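Local coordinates for hypothetical protein Cgl1923 (Corynebacterium glutamicum ATCC 13032, PDB 2P90) that is of unknown function but belongs to the PAC2 family, named after a proteasome-assembly chaperone, and may act in a proteasome-related process, at residues 56-61 and 93-98; 137-142 and 178-183; 144-149 and 261-266; 161-166 and 222-227. One frame throughout, in Å; residues are numbered along the deposited sequence.

Interaction 1: 56-61 and 93-98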
loop_
_atom_site.group_PDB
_atom_site.type_symbol
_atom_site.label_atom_id
_atom_site.label_comp_id
_atom_site.label_asym_id
_atom_site.label_seq_id
_atom_site.Cartn_x
_atom_site.Cartn_y
_atom_site.Cartn_z
ATOM N N ARG B 56 27.750 -9.383 13.837
ATOM C CA ARG B 56 28.282 -8.054 13.532
ATOM C C ARG B 56 27.585 -7.583 12.259
ATOM O O ARG B 56 27.482 -8.350 11.279
ATOM C CB ARG B 56 29.814 -8.065 13.298
ATOM C CG ARG B 56 30.785 -8.378 14.493
ATOM C CD ARG B 56 30.782 -7.337 15.636
ATOM N NE ARG B 56 30.089 -7.859 16.840
ATOM C CZ ARG B 56 30.644 -8.653 17.774
ATOM N NH1 ARG B 56 31.925 -9.024 17.681
ATOM N NH2 ARG B 56 29.919 -9.092 18.804
ATOM N N LEU B 57 27.103 -6.332 12.288
ATOM C CA LEU B 57 26.473 -5.683 11.115
ATOM C C LEU B 57 27.465 -5.435 9.951
ATOM O O LEU B 57 28.517 -4.832 10.145
ATOM C CB LEU B 57 25.821 -4.359 11.529
ATOM C CG LEU B 57 24.949 -3.642 10.481
ATOM C CD1 LEU B 57 23.813 -4.535 10.013
ATOM C CD2 LEU B 57 24.393 -2.355 11.066
ATOM N N ILE B 58 27.121 -5.907 8.761
ATOM C CA ILE B 58 27.939 -5.707 7.568
ATOM C C ILE B 58 27.419 -4.568 6.670
ATOM O O ILE B 58 28.196 -3.704 6.220
ATOM C CB ILE B 58 27.966 -6.988 6.719
ATOM C CG1 ILE B 58 28.766 -8.088 7.424
ATOM C CG2 ILE B 58 28.481 -6.700 5.295
ATOM C CD1 ILE B 58 28.718 -9.371 6.703
ATOM N N ALA B 59 26.111 -4.594 6.386
ATOM C CA ALA B 59 25.470 -3.615 5.507
ATOM C C ALA B 59 24.068 -3.307 6.003
ATOM O O ALA B 59 23.391 -4.192 6.540
ATOM C CB ALA B 59 25.411 -4.132 4.091
ATOM N N SER B 60 23.652 -2.050 5.842
ATOM C CA SER B 60 22.302 -1.628 6.143
ATOM C C SER B 60 21.650 -1.094 4.898
ATOM O O SER B 60 22.174 -0.217 4.225
ATOM C CB SER B 60 22.288 -0.524 7.191
ATOM O OG SER B 60 22.490 -1.065 8.480
ATOM N N PHE B 61 20.492 -1.635 4.592
ATOM C CA PHE B 61 19.689 -1.104 3.522
ATOM C C PHE B 61 18.972 0.202 3.923
ATOM O O PHE B 61 18.634 0.436 5.116
ATOM C CB PHE B 61 18.742 -2.183 3.021
ATOM C CG PHE B 61 19.443 -3.268 2.234
ATOM C CD1 PHE B 61 19.406 -3.268 0.845
ATOM C CD2 PHE B 61 20.183 -4.270 2.886
ATOM C CE1 PHE B 61 20.067 -4.276 0.092
ATOM C CE2 PHE B 61 20.856 -5.276 2.151
ATOM C CZ PHE B 61 20.792 -5.273 0.740
ATOM N N LEU B 93 22.424 -6.891 6.618
ATOM C CA LEU B 93 23.226 -8.076 6.395
ATOM C C LEU B 93 24.200 -8.198 7.556
ATOM O O LEU B 93 24.925 -7.234 7.893
ATOM C CB LEU B 93 23.987 -7.953 5.073
ATOM C CG LEU B 93 24.842 -9.152 4.650
ATOM C CD1 LEU B 93 23.958 -10.372 4.485
ATOM C CD2 LEU B 93 25.550 -8.850 3.337
ATOM N N HIS B 94 24.186 -9.371 8.187
ATOM C CA HIS B 94 25.051 -9.629 9.361
ATOM C C HIS B 94 25.962 -10.794 9.125
ATOM O O HIS B 94 25.605 -11.720 8.372
ATOM C CB HIS B 94 24.248 -9.972 10.610
ATOM C CG HIS B 94 23.336 -8.878 11.052
ATOM N ND1 HIS B 94 22.044 -8.751 10.578
ATOM C CD2 HIS B 94 23.529 -7.859 11.920
ATOM C CE1 HIS B 94 21.481 -7.697 11.136
ATOM N NE2 HIS B 94 22.361 -7.138 11.951
ATOM N N VAL B 95 27.145 -10.730 9.762
ATOM C CA VAL B 95 27.967 -11.928 9.959
ATOM C C VAL B 95 27.590 -12.497 11.327
ATOM O O VAL B 95 27.612 -11.785 12.333
ATOM C CB VAL B 95 29.519 -11.700 9.790
ATOM C CG1 VAL B 95 30.051 -10.540 10.606
ATOM C CG2 VAL B 95 30.303 -13.032 10.094
ATOM N N VAL B 96 27.179 -13.760 11.340
ATOM C CA VAL B 96 26.787 -14.424 12.591
ATOM C C VAL B 96 27.719 -15.633 12.833
ATOM O O VAL B 96 28.091 -16.335 11.898
ATOM C CB VAL B 96 25.267 -14.859 12.586
ATOM C CG1 VAL B 96 24.822 -15.381 13.984
ATOM C CG2 VAL B 96 24.326 -13.705 12.095
ATOM N N ARG B 97 28.092 -15.883 14.079
ATOM C CA ARG B 97 28.917 -17.060 14.360
ATOM C C ARG B 97 28.202 -18.092 15.235
ATOM O O ARG B 97 27.664 -17.749 16.303
ATOM C CB ARG B 97 30.283 -16.633 14.934
ATOM C CG ARG B 97 31.177 -16.050 13.840
ATOM C CD ARG B 97 32.312 -15.229 14.387
ATOM N NE ARG B 97 32.947 -14.396 13.357
ATOM C CZ ARG B 97 33.828 -14.820 12.442
ATOM N NH1 ARG B 97 34.339 -13.956 11.582
ATOM N NH2 ARG B 97 34.204 -16.095 12.371
ATOM N N ASP B 98 28.171 -19.337 14.761
ATOM C CA ASP B 98 27.557 -20.446 15.515
ATOM C C ASP B 98 28.341 -20.816 16.795
ATOM O O ASP B 98 29.336 -20.157 17.140
ATOM C CB ASP B 98 27.322 -21.673 14.627
ATOM C CG ASP B 98 28.622 -22.419 14.248
ATOM O OD1 ASP B 98 29.734 -22.111 14.782
ATOM O OD2 ASP B 98 28.514 -23.339 13.395
#

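Interaction 2: 137-142 and 178-183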
loop_
_atom_site.group_PDB
_atom_site.type_symbol
_atom_site.label_atom_id
_atom_site.label_comp_id
_atom_site.label_asym_id
_atom_site.label_seq_id
_atom_site.Cartn_x
_atom_site.Cartn_y
_atom_site.Cartn_z
ATOM N N CYS B 137 16.566 -18.975 1.397
ATOM C CA CYS B 137 15.437 -18.136 1.761
ATOM C C CYS B 137 14.383 -18.875 2.569
ATOM O O CYS B 137 14.045 -20.005 2.263
ATOM C CB CYS B 137 14.799 -17.584 0.501
ATOM S SG CYS B 137 15.920 -16.562 -0.490
ATOM N N LEU B 138 13.862 -18.226 3.603
ATOM C CA LEU B 138 12.934 -18.870 4.516
ATOM C C LEU B 138 11.505 -18.386 4.326
ATOM O O LEU B 138 11.286 -17.193 4.124
ATOM C CB LEU B 138 13.371 -18.622 5.950
ATOM C CG LEU B 138 14.827 -18.943 6.293
ATOM C CD1 LEU B 138 15.034 -18.736 7.804
ATOM C CD2 LEU B 138 15.267 -20.367 5.832
ATOM N N TYR B 139 10.553 -19.326 4.392
ATOM C CA TYR B 139 9.126 -19.080 4.177
ATOM C C TYR B 139 8.384 -19.900 5.222
ATOM O O TYR B 139 8.843 -20.976 5.567
ATOM C CB TYR B 139 8.703 -19.569 2.798
ATOM C CG TYR B 139 9.521 -18.986 1.668
ATOM C CD1 TYR B 139 9.099 -17.816 1.034
ATOM C CD2 TYR B 139 10.718 -19.597 1.230
ATOM C CE1 TYR B 139 9.830 -17.256 0.029
ATOM C CE2 TYR B 139 11.467 -19.033 0.196
ATOM C CZ TYR B 139 11.010 -17.855 -0.392
ATOM O OH TYR B 139 11.678 -17.229 -1.411
ATOM N N ALA B 140 7.286 -19.381 5.767
ATOM C CA ALA B 140 6.385 -20.173 6.611
ATOM C C ALA B 140 4.979 -20.063 6.029
ATOM O O ALA B 140 4.399 -18.945 5.915
ATOM C CB ALA B 140 6.420 -19.707 8.040
ATOM N N ALA B 141 4.430 -21.217 5.634
ATOM C CA ALA B 141 3.100 -21.241 4.997
ATOM C C ALA B 141 2.077 -21.894 5.870
ATOM O O ALA B 141 2.370 -22.917 6.476
ATOM C CB ALA B 141 3.146 -21.945 3.594
ATOM N N PRO B 142 0.848 -21.334 5.900
ATOM C CA PRO B 142 -0.213 -22.020 6.630
ATOM C C PRO B 142 -0.630 -23.221 5.799
ATOM O O PRO B 142 -0.869 -23.072 4.591
ATOM C CB PRO B 142 -1.346 -20.988 6.696
ATOM C CG PRO B 142 -1.080 -20.013 5.555
ATOM C CD PRO B 142 0.380 -20.108 5.212
ATOM N N SER B 178 7.279 -12.479 -4.343
ATOM C CA SER B 178 7.935 -11.818 -3.244
ATOM C C SER B 178 9.338 -11.373 -3.631
ATOM O O SER B 178 9.856 -11.746 -4.675
ATOM C CB SER B 178 7.949 -12.702 -2.007
ATOM O OG SER B 178 8.997 -13.635 -2.064
ATOM N N ALA B 179 9.923 -10.524 -2.802
ATOM C CA ALA B 179 11.241 -10.022 -3.050
ATOM C C ALA B 179 12.240 -11.154 -2.990
ATOM O O ALA B 179 13.180 -11.192 -3.792
ATOM C CB ALA B 179 11.595 -8.948 -2.023
ATOM N N SER B 180 12.054 -12.083 -2.051
ATOM C CA SER B 180 12.957 -13.230 -1.984
ATOM C C SER B 180 12.854 -14.202 -3.188
ATOM O O SER B 180 13.875 -14.745 -3.604
ATOM C CB SER B 180 12.796 -13.975 -0.672
ATOM O OG SER B 180 11.480 -14.473 -0.565
ATOM N N LEU B 181 11.638 -14.430 -3.708
ATOM C CA LEU B 181 11.438 -15.262 -4.905
ATOM C C LEU B 181 12.107 -14.635 -6.136
ATOM O O LEU B 181 12.796 -15.330 -6.900
ATOM C CB LEU B 181 9.958 -15.524 -5.165
ATOM C CG LEU B 181 9.327 -16.526 -4.181
ATOM C CD1 LEU B 181 7.838 -16.425 -4.160
ATOM C CD2 LEU B 181 9.761 -17.975 -4.501
ATOM N N MET B 182 11.971 -13.314 -6.284
ATOM C CA MET B 182 12.685 -12.583 -7.338
ATOM C C MET B 182 14.193 -12.793 -7.167
ATOM O O MET B 182 14.917 -12.986 -8.147
ATOM C CB MET B 182 12.349 -11.065 -7.325
ATOM C CG MET B 182 12.980 -10.305 -8.523
ATOM S SD MET B 182 12.638 -8.543 -8.823
ATOM C CE MET B 182 10.919 -8.636 -9.265
ATOM N N LEU B 183 14.675 -12.716 -5.931
ATOM C CA LEU B 183 16.099 -12.834 -5.690
ATOM C C LEU B 183 16.579 -14.258 -6.041
ATOM O O LEU B 183 17.658 -14.431 -6.650
ATOM C CB LEU B 183 16.427 -12.471 -4.249
ATOM C CG LEU B 183 17.773 -12.885 -3.669
ATOM C CD1 LEU B 183 18.939 -12.184 -4.378
ATOM C CD2 LEU B 183 17.819 -12.665 -2.114
#

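Interaction 3: 144-149 and 261-266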
loop_
_atom_site.group_PDB
_atom_site.type_symbol
_atom_site.label_atom_id
_atom_site.label_comp_id
_atom_site.label_asym_id
_atom_site.label_seq_id
_atom_site.Cartn_x
_atom_site.Cartn_y
_atom_site.Cartn_z
ATOM N N THR B 144 -2.661 -27.412 5.648
ATOM C CA THR B 144 -3.639 -28.355 6.183
ATOM C C THR B 144 -2.848 -29.531 6.753
ATOM O O THR B 144 -2.760 -30.600 6.144
ATOM C CB THR B 144 -4.643 -28.820 5.095
ATOM O OG1 THR B 144 -3.916 -29.252 3.951
ATOM C CG2 THR B 144 -5.571 -27.686 4.683
ATOM N N VAL B 145 -2.235 -29.265 7.906
ATOM C CA VAL B 145 -1.427 -30.203 8.657
ATOM C C VAL B 145 -1.829 -29.980 10.104
ATOM O O VAL B 145 -2.264 -28.863 10.461
ATOM C CB VAL B 145 0.117 -29.978 8.474
ATOM C CG1 VAL B 145 0.553 -30.238 7.024
ATOM C CG2 VAL B 145 0.583 -28.587 8.968
ATOM N N PRO B 146 -1.730 -31.034 10.943
ATOM C CA PRO B 146 -2.110 -30.910 12.363
ATOM C C PRO B 146 -0.972 -30.516 13.307
ATOM O O PRO B 146 0.186 -30.824 13.029
ATOM C CB PRO B 146 -2.593 -32.325 12.708
ATOM C CG PRO B 146 -1.844 -33.244 11.747
ATOM C CD PRO B 146 -1.335 -32.413 10.587
ATOM N N HIS B 147 -1.305 -29.889 14.438
ATOM C CA HIS B 147 -0.299 -29.635 15.476
ATOM C C HIS B 147 0.228 -30.910 16.121
ATOM O O HIS B 147 1.240 -30.879 16.850
ATOM C CB HIS B 147 -0.824 -28.660 16.568
ATOM C CG HIS B 147 -1.822 -29.265 17.506
ATOM N ND1 HIS B 147 -3.173 -29.291 17.236
ATOM C CD2 HIS B 147 -1.669 -29.844 18.724
ATOM C CE1 HIS B 147 -3.809 -29.874 18.239
ATOM N NE2 HIS B 147 -2.919 -30.220 19.153
ATOM N N THR B 148 -0.463 -32.025 15.861
ATOM C CA THR B 148 -0.172 -33.323 16.496
ATOM C C THR B 148 0.818 -34.184 15.702
ATOM O O THR B 148 1.041 -35.341 16.033
ATOM C CB THR B 148 -1.473 -34.128 16.733
ATOM O OG1 THR B 148 -2.233 -34.143 15.521
ATOM C CG2 THR B 148 -2.354 -33.497 17.876
ATOM N N ARG B 149 1.407 -33.620 14.652
ATOM C CA ARG B 149 2.366 -34.341 13.805
ATOM C C ARG B 149 3.641 -33.498 13.630
ATOM O O ARG B 149 3.567 -32.270 13.699
ATOM C CB ARG B 149 1.734 -34.659 12.444
ATOM C CG ARG B 149 0.635 -35.698 12.509
ATOM C CD ARG B 149 1.237 -37.061 12.851
ATOM N NE ARG B 149 0.255 -38.135 12.788
ATOM C CZ ARG B 149 -0.522 -38.520 13.805
ATOM N NH1 ARG B 149 -0.467 -37.925 15.006
ATOM N NH2 ARG B 149 -1.377 -39.511 13.608
ATOM N N ALA B 261 -8.828 -35.818 11.210
ATOM C CA ALA B 261 -8.888 -35.815 9.743
ATOM C C ALA B 261 -7.585 -35.283 9.077
ATOM O O ALA B 261 -7.129 -35.828 8.070
ATOM C CB ALA B 261 -10.103 -35.053 9.263
ATOM N N LEU B 262 -6.982 -34.249 9.653
ATOM C CA LEU B 262 -5.654 -33.780 9.203
ATOM C C LEU B 262 -4.535 -34.784 9.502
ATOM O O LEU B 262 -3.552 -34.873 8.746
ATOM C CB LEU B 262 -5.298 -32.408 9.796
ATOM C CG LEU B 262 -6.203 -31.205 9.466
ATOM C CD1 LEU B 262 -5.961 -29.993 10.433
ATOM C CD2 LEU B 262 -6.055 -30.791 7.986
ATOM N N GLU B 263 -4.689 -35.529 10.598
ATOM C CA GLU B 263 -3.748 -36.579 10.987
ATOM C C GLU B 263 -3.733 -37.706 9.970
ATOM O O GLU B 263 -2.661 -38.219 9.620
ATOM C CB GLU B 263 -4.104 -37.133 12.363
ATOM C CG GLU B 263 -3.722 -36.192 13.509
ATOM C CD GLU B 263 -4.172 -36.675 14.889
ATOM O OE1 GLU B 263 -4.816 -37.760 14.992
ATOM O OE2 GLU B 263 -3.882 -35.959 15.875
ATOM N N GLN B 264 -4.927 -38.055 9.485
ATOM C CA GLN B 264 -5.108 -39.126 8.513
ATOM C C GLN B 264 -4.511 -38.712 7.175
ATOM O O GLN B 264 -3.704 -39.432 6.590
ATOM C CB GLN B 264 -6.599 -39.462 8.361
ATOM C CG GLN B 264 -6.864 -40.945 8.129
ATOM C CD GLN B 264 -8.359 -41.298 7.931
ATOM O OE1 GLN B 264 -9.210 -40.413 7.673
ATOM N NE2 GLN B 264 -8.677 -42.607 8.025
ATOM N N GLN B 265 -4.912 -37.535 6.705
ATOM C CA GLN B 265 -4.332 -36.884 5.534
ATOM C C GLN B 265 -2.789 -36.884 5.567
ATOM O O GLN B 265 -2.137 -37.352 4.642
ATOM C CB GLN B 265 -4.886 -35.460 5.479
ATOM C CG GLN B 265 -4.312 -34.544 4.403
ATOM C CD GLN B 265 -5.114 -33.233 4.280
ATOM O OE1 GLN B 265 -4.537 -32.138 4.233
ATOM N NE2 GLN B 265 -6.456 -33.348 4.225
ATOM N N TYR B 266 -2.236 -36.396 6.678
ATOM C CA TYR B 266 -0.801 -36.333 6.936
ATOM C C TYR B 266 -0.082 -37.684 6.809
ATOM O O TYR B 266 0.969 -37.781 6.157
ATOM C CB TYR B 266 -0.582 -35.737 8.339
ATOM C CG TYR B 266 0.862 -35.467 8.686
ATOM C CD1 TYR B 266 1.394 -34.178 8.609
ATOM C CD2 TYR B 266 1.714 -36.514 9.051
ATOM C CE1 TYR B 266 2.732 -33.940 8.918
ATOM C CE2 TYR B 266 3.050 -36.295 9.346
ATOM C CZ TYR B 266 3.550 -35.000 9.280
ATOM O OH TYR B 266 4.869 -34.789 9.611
#

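Interaction 4: 161-166 and 222-227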
loop_
_atom_site.group_PDB
_atom_site.type_symbol
_atom_site.label_atom_id
_atom_site.label_comp_id
_atom_site.label_asym_id
_atom_site.label_seq_id
_atom_site.Cartn_x
_atom_site.Cartn_y
_atom_site.Cartn_z
ATOM N N ASP B 161 19.406 -30.555 -2.453
ATOM C CA ASP B 161 20.068 -31.819 -2.130
ATOM C C ASP B 161 20.700 -31.802 -0.748
ATOM O O ASP B 161 20.760 -32.823 -0.096
ATOM C CB ASP B 161 21.135 -32.112 -3.195
ATOM C CG ASP B 161 21.702 -30.819 -3.828
ATOM O OD1 ASP B 161 21.161 -30.354 -4.872
ATOM O OD2 ASP B 161 22.667 -30.246 -3.260
ATOM N N ARG B 162 21.147 -30.635 -0.297
ATOM C CA ARG B 162 21.822 -30.494 0.997
ATOM C C ARG B 162 20.879 -30.597 2.193
ATOM O O ARG B 162 21.329 -30.562 3.338
ATOM C CB ARG B 162 22.579 -29.164 1.065
ATOM C CG ARG B 162 23.262 -28.789 -0.221
ATOM C CD ARG B 162 23.981 -27.488 -0.071
ATOM N NE ARG B 162 24.703 -27.156 -1.289
ATOM C CZ ARG B 162 25.701 -26.291 -1.333
ATOM N NH1 ARG B 162 26.090 -25.678 -0.222
ATOM N NH2 ARG B 162 26.311 -26.033 -2.480
ATOM N N LEU B 163 19.582 -30.705 1.931
ATOM C CA LEU B 163 18.616 -30.906 3.002
ATOM C C LEU B 163 18.042 -32.321 3.005
ATOM O O LEU B 163 17.180 -32.656 2.191
ATOM C CB LEU B 163 17.492 -29.871 2.954
ATOM C CG LEU B 163 16.605 -29.949 4.198
ATOM C CD1 LEU B 163 17.400 -29.515 5.410
ATOM C CD2 LEU B 163 15.327 -29.168 4.043
ATOM N N LYS B 164 18.524 -33.122 3.958
ATOM C CA LYS B 164 18.203 -34.543 4.105
ATOM C C LYS B 164 16.710 -34.789 4.369
ATOM O O LYS B 164 16.052 -35.533 3.641
ATOM C CB LYS B 164 19.064 -35.127 5.237
ATOM C CG LYS B 164 19.198 -36.644 5.274
ATOM C CD LYS B 164 20.362 -37.155 4.394
ATOM C CE LYS B 164 20.827 -38.561 4.822
ATOM N NZ LYS B 164 19.710 -39.551 4.837
ATOM N N ASP B 165 16.174 -34.160 5.407
ATOM C CA ASP B 165 14.764 -34.322 5.721
ATOM C C ASP B 165 13.908 -33.183 5.166
ATOM O O ASP B 165 13.993 -32.033 5.614
ATOM C CB ASP B 165 14.553 -34.467 7.226
ATOM C CG ASP B 165 13.093 -34.657 7.589
ATOM O OD1 ASP B 165 12.384 -35.409 6.874
ATOM O OD2 ASP B 165 12.652 -34.044 8.584
ATOM N N GLN B 166 13.066 -33.525 4.196
ATOM C CA GLN B 166 12.254 -32.559 3.483
ATOM C C GLN B 166 11.238 -33.319 2.645
ATOM O O GLN B 166 11.574 -33.865 1.590
ATOM C CB GLN B 166 13.147 -31.664 2.618
ATOM C CG GLN B 166 12.644 -31.407 1.212
ATOM C CD GLN B 166 13.691 -31.704 0.143
ATOM O OE1 GLN B 166 13.699 -31.069 -0.906
ATOM N NE2 GLN B 166 14.572 -32.669 0.406
ATOM N N ALA B 222 20.797 -25.456 10.115
ATOM C CA ALA B 222 21.938 -26.102 10.781
ATOM C C ALA B 222 22.432 -27.324 9.984
ATOM O O ALA B 222 23.634 -27.482 9.770
ATOM C CB ALA B 222 21.601 -26.463 12.218
ATOM N N ASP B 223 21.481 -28.118 9.485
ATOM C CA ASP B 223 21.720 -29.346 8.717
ATOM C C ASP B 223 22.434 -29.068 7.400
ATOM O O ASP B 223 23.461 -29.663 7.121
ATOM C CB ASP B 223 20.368 -30.095 8.520
ATOM C CG ASP B 223 20.430 -31.271 7.513
ATOM O OD1 ASP B 223 21.533 -31.833 7.242
ATOM O OD2 ASP B 223 19.338 -31.673 7.003
ATOM N N SER B 224 21.906 -28.148 6.597
ATOM C CA SER B 224 22.385 -27.956 5.223
ATOM C C SER B 224 23.537 -26.958 5.082
ATOM O O SER B 224 24.155 -26.859 4.028
ATOM C CB SER B 224 21.218 -27.551 4.327
ATOM O OG SER B 224 20.295 -26.754 5.035
ATOM N N ALA B 225 23.818 -26.215 6.139
ATOM C CA ALA B 225 24.893 -25.253 6.118
ATOM C C ALA B 225 25.991 -25.701 7.072
ATOM O O ALA B 225 27.009 -25.001 7.225
ATOM C CB ALA B 225 24.364 -23.871 6.515
ATOM N N ASP B 226 25.781 -26.858 7.708
ATOM C CA ASP B 226 26.721 -27.414 8.680
ATOM C C ASP B 226 27.004 -26.414 9.794
ATOM O O ASP B 226 28.146 -25.959 9.972
ATOM C CB ASP B 226 28.021 -27.882 7.981
ATOM C CG ASP B 226 28.923 -28.751 8.887
ATOM O OD1 ASP B 226 28.421 -29.358 9.881
ATOM O OD2 ASP B 226 30.147 -28.817 8.593
ATOM N N LEU B 227 25.948 -26.067 10.536
ATOM C CA LEU B 227 26.038 -25.086 11.630
ATOM C C LEU B 227 25.621 -25.711 12.954
ATOM O O LEU B 227 24.768 -26.585 12.985
ATOM C CB LEU B 227 25.178 -23.825 11.343
ATOM C CG LEU B 227 25.392 -23.022 10.038
ATOM C CD1 LEU B 227 24.176 -22.102 9.689
ATOM C CD2 LEU B 227 26.708 -22.215 10.040
HETATM O O HOH W 1 24.588 -24.289 2.210
#

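Interaction 1: 56-61 and 93-98
Where strands 56-61 and 93-97 run antiparallel, Ile58 and Ala59 both face the single residue Leu93, and the extra residue pushes the first strand outward as a bump. The carbonyl oxygen of Leu93 sits in the hollow beneath it and takes two donors: the N of Ile58 at 2.7 Å from O of Leu93, in the carbonyl plane, and the N of Ala59, longer at 3.3 Å from the same O and tilted from that plane. This is a classic beta bulge, set in the mixed sheet of the PAC2 domain between strands 9-11 and 103-108. Beyond it the pairing is regular, with Arg56 and Val95 exchanging two backbone hydrogen bonds.

At the bulge, Ile58 turns its CB toward the partner strand, and with CG1 anti to the carbonyl carbon (chi1 -70°) the side chain reaches along Val95, CD1 of Ile58 lying 3.9 Å from CB of Val95. The other branch, CG2 of Ile58, meets CD2 of Leu93 at 4.1 Å. Ala59, small and on the same face as Leu93, leaves its CB 4.2 Å from CB of Leu93, while Leu126 of helix 116-129 packs on Leu93. On the face carrying Leu57 and His94, CD1 of Leu57 leans obliquely against the imidazole and approaches O of Leu93 at 3.6 Å.

Interaction 2: 137-142 and 178-183
Tyr139 reaches from strand 137-142 to the first turn of helix 179-183, where its hydroxyl and the side chain of Ser180 form a close polar pair, with OH of Tyr139 2.9 Å from OG of Ser180. The same OG of Ser180 is hydrogen-bonded to OG of Ser178, the N-cap residue, at 3.0 Å. Glu184, one turn further along the helix, is hydrogen-bonded to the tyrosine hydroxyl, so the end of the phenol lies within a buried polar cluster.

The tight part of the contact is this hydroxyl end. Ser180 holds OG between its backbone N and carbonyl carbon (chi1 62°), which brings the oxygen obliquely to within 3.3 Å of CE1 of Tyr139. CG of Leu181 stands 3.7 Å from OH of Tyr139, and CD2 of Leu181 lies oblique to the ring. Packing is looser next to it: SG of Cys137 comes no nearer than 4.1 Å to CB of Ser180. From Ala140 to Pro142 the strand leaves the helix altogether, and by Pro142 it is exposed.

The arrangement is that of a helix laid over a central strand of an alpha/beta sheet, the two short axes approaching to 9.4 Å. Strands 27-33 and 194-202 flank strand 134-143, helix 116-129 packs beside helix 179-189, and Val83 and Met86 of a second subunit pack on Leu181 and Met182.

Interaction 3: 144-149 and 261-266
The Tyr266 ring carries the Arg149 side chain on one face: CB of Arg149 stands 3.5 Å from the ring centroid, only 6° off the normal, a CH-pi contact. At the ring edge lies CG1 of Val145, while CD of Pro146 approaches obliquely, 3.8 Å from CD1 of Tyr266. The Arg149 chain bends at chi2 (-69°), and the guanidinium plane stands nearly perpendicular to the ring, with CD2 of Tyr266 at the guanidinium edge. One guanidinium face rests over CB and CG of Glu263, and the carboxylate is stacked almost parallel to it, 17° between planes. NH1 of Arg149 lies 4.0 Å from OE2 of Glu263, but no N-H points at the oxygen, so any attraction is probably electrostatic, added to the stacking. The salt bridge of Arg149 goes instead to Asp267, and NH1 also bonds O of Thr148.

The loop 144-149, which follows strand 134-143, makes a type I beta turn from Pro146 to Arg149, and that turn docks against the last modelled helix, 253-276. OG1 of Thr148 is modelled 2.5 Å from OE2 of Glu263, so short that the exact distance is doubtful. Pro146 sits at the apolar middle, its CB 4.0 Å from CB of Leu262. Leu262 sends CD2 toward Thr144, 3.7 Å from the carbonyl carbon of that residue, and is backed by Tyr204.

Interaction 4: 161-166 and 222-227
OD2 of Asp223 faces the backbone N of Lys164 at 3.5 Å, a weak hydrogen bond and the one direct polar bond across this contact. It joins the end of helix 211-225 to the loop that follows strand 153-157, at the surface of the PAC2 domain. The same oxygen lies 3.3 Å from CD1 of Leu163, whose side chain crosses that of Asp223 at about a right angle. With CG of Asp223 anti to its own backbone N (chi1 170°), the carboxylate extends over the loop.

Ser224 makes the closer packing. Its CB presses on the carbonyl O of Arg162 at 3.2 Å, its CA-H also approaches that oxygen, and CB of Arg162 lies 3.9 Å from CB of Ser224. The serine hydroxyl is hydrogen-bonded outside the loop's segment, to O of Ser220 and the hydroxyl of Tyr197. The arginine, extended from CG to NE, leads away from Ser224, and its NH1 forms a salt bridge with Glu133. A water joins the two sides more loosely, donating to O of Ser224 at 3.2 Å and accepting a weak bond from NH1 of Arg162.

In the fold
Interactions 1 and 2 are buried and share the mixed sheet: the first joins two of its strands by backbone bonds around a bulge, the second lays a helix on a central strand through a buried hydroxyl cluster. Their centres stand 20 Å apart. Interaction 3 is partly buried and lies on the other side of the chain's centre from interaction 1; it relies on stacked flat groups, charge and apolar packing around Pro146, and its loop continues from the strand of interaction 2. Interaction 4 is a surface contact, held by a weak bond, packing and a water. It touches interaction 1 where Asp98 packs on Leu227, so the loop leaving strand 92-97 meets the loop after helix 211-225.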